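Local coordinates for putative outer membrane protein (LpxR) (Salmonella typhimurium, PDB 3FID) that deacylates lipid A, the membrane anchor of lipopolysaccharide, as a beta-barrel enzyme of the bacterial outer membrane, at residues G86-S91 with L202-L207; A93-R98 with N189-N194. One frame throughout, in Å; residues are numbered along the deposited sequence.

Following the chain from the N terminus, strand 80-94, after three earlier strands, gives contact 1 its residues 86-91; a few residues on, the turn into the antiparallel neighbour, strand 97-108, gives contact 2 its segment 93-98. The chain then runs through helix 114-125 and three further barrel strands before helix 191-194, directly after strand 176-188, returns to that turn and closes contact 2. The following loop, leading to strand 215-228, closes contact 1 at 202-207, so contact 2 is nested within the larger loop. Together they tie this inter-strand connection to one hairpin of the barrel. N90 OD1 and R98 NH2, 2.8 Å apart, probably hydrogen-bond and join the two contacts.

Contact 1: G86-S91 with L202-L207; sequences GLEWNS and LSRRGL
N90 and R204 meet amide against guanidinium: ND2 of N90 sits over the centre of the R204 group, 3.4 Å from CZ, with the two planes inclined at 59°. No hydrogen bond forms between them; N90 ND2 and R204 NH2 bond instead to the carboxylate of D196, the arginine by a salt bridge. N90 OD1 accepts from R98.

The charged interaction is looser. E88 OE1 stays 4.0 Å from R204 NH1, beyond a salt bridge, while E88 OE2 is paired with R100. A water bridges the two, donating to E88 OE1 at 2.6 Å and accepting from R204 NH1 at 2.9 Å at the guanidinium edge.

R204 opens a type I' turn (R204 to L207), closed by L207 N to R204 O at 3.0 Å; the positive phi at position 206 suits glycine. Bends at chi2 (-89°) and chi3 (-76°) turn the guanidinium toward N90, with L207 CB against its other face, offset toward the rim.

The loop between helix 191-194 and strand 215-228 thus packs against strand 80-94 of the outer-membrane beta barrel. Asparagine, with a donor and an acceptor, can serve two charged neighbours at once; a long arginine can reach across from the loop to the barrel wall. The salt bridge to D196 and the water-linked carboxylate of E88 probably balance the buried guanidinium charge.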
# COMPACT_ATOMS: atom_id res chain seq x y z
N GLY A 86 13.62 -1.08 3.11
CA GLY A 86 13.88 -0.12 4.16
C GLY A 86 13.77 -0.70 5.55
O GLY A 86 13.58 -1.89 5.72
N LEU A 87 13.84 0.19 6.52
CA LEU A 87 13.77 -0.13 7.93
C LEU A 87 12.77 0.82 8.57
O LEU A 87 12.63 1.98 8.14
CB LEU A 87 15.14 0.13 8.57
CG LEU A 87 16.26 -0.87 8.25
CD1 LEU A 87 17.59 -0.24 8.64
CD2 LEU A 87 16.00 -2.20 8.97
N GLU A 88 12.08 0.35 9.61
CA GLU A 88 11.12 1.19 10.31
C GLU A 88 11.03 0.87 11.80
O GLU A 88 11.02 -0.29 12.17
CB GLU A 88 9.75 0.94 9.70
CG GLU A 88 8.66 1.87 10.13
CD GLU A 88 7.32 1.32 9.75
OE1 GLU A 88 6.77 0.51 10.52
OE2 GLU A 88 6.83 1.67 8.64
N TRP A 89 10.92 1.92 12.61
CA TRP A 89 10.65 1.81 14.04
C TRP A 89 9.13 1.97 14.26
O TRP A 89 8.54 2.89 13.73
CB TRP A 89 11.43 2.93 14.76
CG TRP A 89 11.28 2.94 16.23
CD1 TRP A 89 10.55 3.84 16.98
CD2 TRP A 89 11.89 2.04 17.16
NE1 TRP A 89 10.66 3.53 18.33
CE2 TRP A 89 11.48 2.44 18.46
CE3 TRP A 89 12.73 0.93 17.01
CZ2 TRP A 89 11.89 1.76 19.61
CZ3 TRP A 89 13.13 0.24 18.17
CH2 TRP A 89 12.72 0.67 19.45
N ASN A 90 8.51 1.05 14.99
CA ASN A 90 7.05 1.09 15.27
C ASN A 90 6.85 0.96 16.77
O ASN A 90 7.23 -0.05 17.34
CB ASN A 90 6.36 -0.08 14.56
CG ASN A 90 4.83 -0.09 14.73
OD1 ASN A 90 4.21 0.91 15.07
ND2 ASN A 90 4.23 -1.22 14.47
N SER A 91 6.29 1.98 17.44
CA SER A 91 6.33 1.97 18.90
C SER A 91 5.08 2.57 19.56
O SER A 91 4.56 3.58 19.12
CB SER A 91 7.56 2.74 19.37
OG SER A 91 7.58 2.78 20.78
N LEU A 202 2.61 4.11 4.31
CA LEU A 202 2.68 3.72 5.72
C LEU A 202 1.83 2.45 5.97
O LEU A 202 1.71 2.00 7.11
CB LEU A 202 2.23 4.88 6.64
CG LEU A 202 3.17 6.04 7.06
CD1 LEU A 202 4.34 5.59 7.96
CD2 LEU A 202 3.67 6.84 5.83
N SER A 203 1.30 1.83 4.92
CA SER A 203 0.50 0.63 5.10
C SER A 203 1.40 -0.52 5.60
O SER A 203 2.59 -0.60 5.27
CB SER A 203 -0.30 0.31 3.83
OG SER A 203 0.48 -0.36 2.87
N ARG A 204 0.85 -1.37 6.46
CA ARG A 204 1.72 -2.32 7.14
C ARG A 204 1.97 -3.57 6.28
O ARG A 204 2.93 -4.30 6.52
CB ARG A 204 1.21 -2.61 8.55
CG ARG A 204 1.42 -1.40 9.54
CD ARG A 204 2.80 -1.51 10.20
NE ARG A 204 2.72 -2.55 11.22
CZ ARG A 204 3.75 -3.21 11.72
NH1 ARG A 204 4.99 -2.99 11.29
NH2 ARG A 204 3.52 -4.13 12.63
N ARG A 205 1.12 -3.77 5.27
CA ARG A 205 1.33 -4.80 4.23
C ARG A 205 1.67 -6.17 4.83
O ARG A 205 2.62 -6.84 4.42
CB ARG A 205 2.42 -4.36 3.23
CG ARG A 205 2.09 -3.00 2.57
CD ARG A 205 3.11 -2.59 1.52
NE ARG A 205 3.07 -3.41 0.30
CZ ARG A 205 3.69 -3.08 -0.84
NH1 ARG A 205 4.39 -1.95 -0.89
NH2 ARG A 205 3.60 -3.85 -1.93
N GLY A 206 0.88 -6.59 5.82
CA GLY A 206 1.09 -7.90 6.42
C GLY A 206 1.81 -7.92 7.76
O GLY A 206 1.63 -8.85 8.53
N LEU A 207 2.64 -6.92 8.04
CA LEU A 207 3.32 -6.91 9.32
C LEU A 207 2.31 -6.70 10.45
O LEU A 207 1.34 -5.96 10.31
CB LEU A 207 4.42 -5.87 9.35
CG LEU A 207 5.52 -6.13 8.32
CD1 LEU A 207 6.38 -4.88 8.17
CD2 LEU A 207 6.35 -7.40 8.68
O HOH W 1 6.15 -1.57 9.05

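Contact 2: A93-R98 with N189-N194; sequences ATNWLR and NDKTFN
The guanidinium of R98 meets T192 at its edge: NH1 lies 2.9 Å from the backbone O of T192, near the plane of the group, and T192 CG2 also lies in that plane, 3.5 Å from NH1. The bond to the carbonyl is weak, because the N-H points only roughly at the oxygen (126°). Threonine fits here, its methyl packing at the guanidinium edge while its carbonyl takes the N-H. On the other flat group of the segment, the indole of W96, one face carries CG2 of T94 and CB of L97, both offset toward the rim. The W96 side chain touches L151.

R98 extends straight from the strand through chi2 and turns at chi3 (-68°), which brings its head up to the helix. S195 OG bonds both R98 NE and T192 O, and R98 NH2 bonds N90 and H209. Arginine suits a place where several partners converge.

N95 and W96 lie in the short connection between strands 80-94 and 97-108, an antiparallel beta hairpin. It lies at the barrel end that also holds both chain termini, consistent with the periplasmic side in outer-membrane barrels. W96 and L97 touch a bound detergent molecule, consistent with a lipid-facing surface.

At the more exposed margin, which suits their polar ends, N95 and K191 cross at about a right angle, with N95 ND2 4.0 Å from the aliphatic CE of K191. NZ of K191 comes no nearer than 3.9 Å to O of N95, too far for a hydrogen bond.

The short helix starts at an aspartate N-cap. D190 OD1 accepts from F193 N at 3.0 Å (158°), met from above the carboxylate plane, and also bonds T210 OG1 and Q211 N, fastening the first turn of helix 191-194 to the returning loop.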
# COMPACT_ATOMS: atom_id res chain seq x y z
N ALA A 93 4.38 4.73 22.29
CA ALA A 93 5.03 5.69 23.18
C ALA A 93 4.38 5.65 24.55
O ALA A 93 5.07 5.72 25.60
CB ALA A 93 4.97 7.09 22.62
N THR A 94 3.05 5.51 24.54
CA THR A 94 2.24 5.35 25.74
C THR A 94 0.99 4.49 25.40
O THR A 94 0.89 4.00 24.27
CB THR A 94 1.83 6.75 26.23
OG1 THR A 94 0.90 6.63 27.30
CG2 THR A 94 1.18 7.49 25.11
N ASN A 95 0.07 4.31 26.35
CA ASN A 95 -1.23 3.62 26.09
C ASN A 95 -2.18 4.40 25.18
O ASN A 95 -3.21 3.87 24.74
CB ASN A 95 -1.97 3.31 27.40
CG ASN A 95 -1.80 1.85 27.88
OD1 ASN A 95 -0.79 1.18 27.60
ND2 ASN A 95 -2.78 1.37 28.64
N TRP A 96 -1.83 5.65 24.91
CA TRP A 96 -2.68 6.54 24.12
C TRP A 96 -2.01 7.07 22.84
O TRP A 96 -2.62 7.85 22.13
CB TRP A 96 -3.19 7.72 24.97
CG TRP A 96 -2.08 8.49 25.61
CD1 TRP A 96 -1.51 8.25 26.84
CD2 TRP A 96 -1.40 9.64 25.07
NE1 TRP A 96 -0.50 9.17 27.09
CE2 TRP A 96 -0.42 10.04 26.02
CE3 TRP A 96 -1.51 10.38 23.87
CZ2 TRP A 96 0.44 11.13 25.82
CZ3 TRP A 96 -0.65 11.48 23.67
CH2 TRP A 96 0.31 11.83 24.64
N LEU A 97 -0.77 6.65 22.56
CA LEU A 97 -0.02 7.12 21.39
C LEU A 97 0.78 5.99 20.73
O LEU A 97 1.52 5.28 21.42
CB LEU A 97 0.95 8.24 21.76
CG LEU A 97 1.39 9.08 20.55
CD1 LEU A 97 0.53 10.34 20.45
CD2 LEU A 97 2.86 9.42 20.56
N ARG A 98 0.62 5.82 19.42
CA ARG A 98 1.54 5.02 18.62
C ARG A 98 2.28 5.92 17.63
O ARG A 98 1.70 6.84 17.05
CB ARG A 98 0.80 3.90 17.87
CG ARG A 98 1.67 3.13 16.86
CD ARG A 98 0.87 2.13 16.04
NE ARG A 98 0.37 0.99 16.82
CZ ARG A 98 1.09 -0.05 17.22
NH1 ARG A 98 0.51 -1.03 17.90
NH2 ARG A 98 2.41 -0.11 16.97
N ASN A 189 -9.58 -8.78 19.18
CA ASN A 189 -9.25 -9.29 20.53
C ASN A 189 -7.89 -8.86 21.06
O ASN A 189 -7.46 -9.33 22.11
CB ASN A 189 -9.46 -10.81 20.61
CG ASN A 189 -8.48 -11.59 19.79
OD1 ASN A 189 -7.80 -11.04 18.91
ND2 ASN A 189 -8.38 -12.89 20.06
N ASP A 190 -7.21 -7.94 20.36
CA ASP A 190 -5.95 -7.46 20.86
C ASP A 190 -5.79 -5.95 20.74
O ASP A 190 -5.83 -5.41 19.63
CB ASP A 190 -4.75 -8.18 20.19
CG ASP A 190 -3.43 -7.80 20.83
OD1 ASP A 190 -2.53 -7.25 20.15
OD2 ASP A 190 -3.29 -8.01 22.06
N LYS A 191 -5.61 -5.29 21.88
CA LYS A 191 -5.45 -3.83 21.93
C LYS A 191 -4.28 -3.29 21.07
O LYS A 191 -4.43 -2.27 20.37
CB LYS A 191 -5.31 -3.36 23.40
CG LYS A 191 -4.80 -1.93 23.55
CD LYS A 191 -4.56 -1.55 25.04
CE LYS A 191 -4.27 -0.06 25.18
NZ LYS A 191 -5.52 0.73 25.19
N THR A 192 -3.12 -3.97 21.13
CA THR A 192 -1.91 -3.49 20.43
C THR A 192 -2.12 -3.60 18.90
O THR A 192 -1.85 -2.65 18.15
CB THR A 192 -0.66 -4.30 20.85
OG1 THR A 192 -0.45 -4.17 22.27
CG2 THR A 192 0.60 -3.77 20.13
N PHE A 193 -2.59 -4.78 18.48
CA PHE A 193 -2.83 -5.06 17.06
C PHE A 193 -3.89 -4.11 16.50
O PHE A 193 -3.75 -3.58 15.39
CB PHE A 193 -3.23 -6.54 16.86
CG PHE A 193 -3.42 -6.97 15.39
CD1 PHE A 193 -2.62 -6.44 14.36
CD2 PHE A 193 -4.37 -7.94 15.07
CE1 PHE A 193 -2.81 -6.86 13.01
CE2 PHE A 193 -4.54 -8.37 13.75
CZ PHE A 193 -3.77 -7.81 12.72
N ASN A 194 -4.94 -3.86 17.28
CA ASN A 194 -5.99 -2.95 16.80
C ASN A 194 -5.50 -1.56 16.40
O ASN A 194 -6.05 -0.98 15.44
CB ASN A 194 -7.11 -2.81 17.84
CG ASN A 194 -8.12 -3.93 17.76
OD1 ASN A 194 -8.01 -4.84 16.92
ND2 ASN A 194 -9.12 -3.88 18.65